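Local coordinates for osmotically inducible protein OsmC (Psychrobacter arcticus, PDB 2PN2) that is of unknown detailed function but probably takes part in osmotic-stress and detoxification responses, at residues A[30-34]-A[45-49]. Sequence-based numbering, arbitrary orientation.
Sequences DLRTS and ITDAP
Arg-32 runs alongside the carboxylate of Asp-47, both side chains pointing the same way, with guanidinium and carboxylate planes 26° apart. Its NE makes a salt bridge to Asp-47 OD1 at 3.0 Å, bent and weak as a hydrogen bond, and a second weak bond joins NH2 to OD2, which also accepts a hydrogen bond from Glu-57 N. With CG anti to the backbone N (chi1 168°) the chain rises off the sheet, and a bend about CG-CD turns Arg-32 NE across to Asp-47 and to within 3.6 Å of Ile-45 CG2. A methionine in place of Arg-32 would probably leave Asp-47 without its cationic mate across the hairpin. On the other face of the sheet, Thr-33 OG1 and Thr-46 OG1 share a 2.6 Å hydrogen bond. Beneath them the two threonines form an antiparallel hydrogen-bonded pair, Thr-33 N to Thr-46 O and Thr-46 N to Thr-33 O both 2.9 Å and nearly straight. Further along, Ala-48 N donates to Leu-31 O at 3.2 Å, and Leu-31 CB touches Ala-48 CB at 3.6 Å. One water there bridges Leu-31 O and Thr-46 OG1; another accepts weakly from Ala-48 N and donates to Asp-30 O. The contact pairs strands 32-37 and 42-47 of a hairpin whose first strand also borders strand 23-29; the threonine face meets helix 61-83 through Thr-46, and Ser-71 of the second subunit hydrogen-bonds Thr-33 OG1.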
loop_
_atom_site.group_PDB
_atom_site.type_symbol
_atom_site.label_atom_id
_atom_site.label_comp_id
_atom_site.label_asym_id
_atom_site.label_seq_id
_atom_site.Cartn_x
_atom_site.Cartn_y
_atom_site.Cartn_z
ATOM N N ASP A 30 -3.464 20.043 -3.515
ATOM C CA ASP A 30 -3.435 20.077 -2.032
ATOM C C ASP A 30 -2.802 18.800 -1.420
ATOM O O ASP A 30 -3.176 18.377 -0.315
ATOM C CB ASP A 30 -4.856 20.335 -1.458
ATOM C CG ASP A 30 -5.511 21.603 -2.011
ATOM O OD1 ASP A 30 -4.850 22.666 -2.049
ATOM O OD2 ASP A 30 -6.714 21.547 -2.371
ATOM N N LEU A 31 -1.853 18.204 -2.160
ATOM C CA LEU A 31 -1.146 16.967 -1.794
ATOM C C LEU A 31 -2.044 15.728 -1.640
ATOM O O LEU A 31 -1.697 14.769 -0.931
ATOM C CB LEU A 31 -0.260 17.181 -0.559
ATOM C CG LEU A 31 0.738 18.337 -0.657
ATOM C CD1 LEU A 31 1.568 18.417 0.619
ATOM C CD2 LEU A 31 1.639 18.187 -1.894
ATOM N N ARG A 32 -3.164 15.730 -2.366
ATOM C CA ARG A 32 -4.142 14.651 -2.342
ATOM C C ARG A 32 -4.129 13.846 -3.631
ATOM O O ARG A 32 -4.037 14.431 -4.713
ATOM C CB ARG A 32 -5.551 15.221 -2.177
ATOM C CG ARG A 32 -6.677 14.208 -2.422
ATOM C CD ARG A 32 -7.992 14.778 -2.042
ATOM N NE ARG A 32 -8.237 14.663 -0.614
ATOM C CZ ARG A 32 -9.187 15.321 0.051
ATOM N NH1 ARG A 32 -10.020 16.195 -0.543
ATOM N NH2 ARG A 32 -9.297 15.108 1.349
ATOM N N THR A 33 -4.287 12.526 -3.513
ATOM C CA THR A 33 -4.436 11.652 -4.692
ATOM C C THR A 33 -5.708 10.816 -4.555
ATOM O O THR A 33 -6.176 10.585 -3.453
ATOM C CB THR A 33 -3.229 10.732 -4.957
ATOM O OG1 THR A 33 -3.275 9.564 -4.123
ATOM C CG2 THR A 33 -1.908 11.486 -4.788
ATOM N N SER A 34 -6.248 10.395 -5.691
ATOM C CA SER A 34 -7.426 9.528 -5.783
ATOM C C SER A 34 -7.073 8.386 -6.713
ATOM O O SER A 34 -6.664 8.637 -7.836
ATOM C CB SER A 34 -8.607 10.303 -6.353
ATOM O OG SER A 34 -9.688 9.430 -6.620
ATOM N N ILE A 45 -8.302 7.252 -1.396
ATOM C CA ILE A 45 -7.757 8.600 -1.346
ATOM C C ILE A 45 -6.508 8.592 -0.484
ATOM O O ILE A 45 -6.437 7.821 0.466
ATOM C CB ILE A 45 -8.766 9.590 -0.694
ATOM C CG1 ILE A 45 -10.137 9.583 -1.406
ATOM C CG2 ILE A 45 -8.214 11.018 -0.647
ATOM C CD1 ILE A 45 -10.095 9.906 -2.875
ATOM N N THR A 46 -5.525 9.409 -0.850
ATOM C CA THR A 46 -4.379 9.676 0.024
ATOM C C THR A 46 -4.215 11.177 0.208
ATOM O O THR A 46 -4.586 11.951 -0.661
ATOM C CB THR A 46 -3.021 9.080 -0.460
ATOM O OG1 THR A 46 -2.564 9.771 -1.624
ATOM C CG2 THR A 46 -3.115 7.569 -0.714
ATOM N N ASP A 47 -3.680 11.559 1.368
ATOM C CA ASP A 47 -3.327 12.920 1.704
ATOM C C ASP A 47 -1.963 12.893 2.364
ATOM O O ASP A 47 -1.642 11.944 3.080
ATOM C CB ASP A 47 -4.283 13.515 2.746
ATOM C CG ASP A 47 -5.609 13.972 2.183
ATOM O OD1 ASP A 47 -5.725 14.323 0.995
ATOM O OD2 ASP A 47 -6.549 14.066 2.991
ATOM N N ALA A 48 -1.185 13.945 2.143
ATOM C CA ALA A 48 0.075 14.135 2.865
ATOM C C ALA A 48 -0.307 14.576 4.296
ATOM O O ALA A 48 -1.371 15.186 4.494
ATOM C CB ALA A 48 0.928 15.188 2.204
ATOM N N PRO A 49 0.520 14.234 5.309
ATOM C CA PRO A 49 0.198 14.741 6.664
ATOM C C PRO A 49 0.248 16.277 6.769
ATOM O O PRO A 49 0.852 16.938 5.911
ATOM C CB PRO A 49 1.279 14.106 7.555
ATOM C CG PRO A 49 1.824 12.942 6.749
ATOM C CD PRO A 49 1.712 13.359 5.317
HETATM O O HOH W 1 -3.376 16.194 1.279
HETATM O O HOH W 2 -1.274 11.979 -0.793
#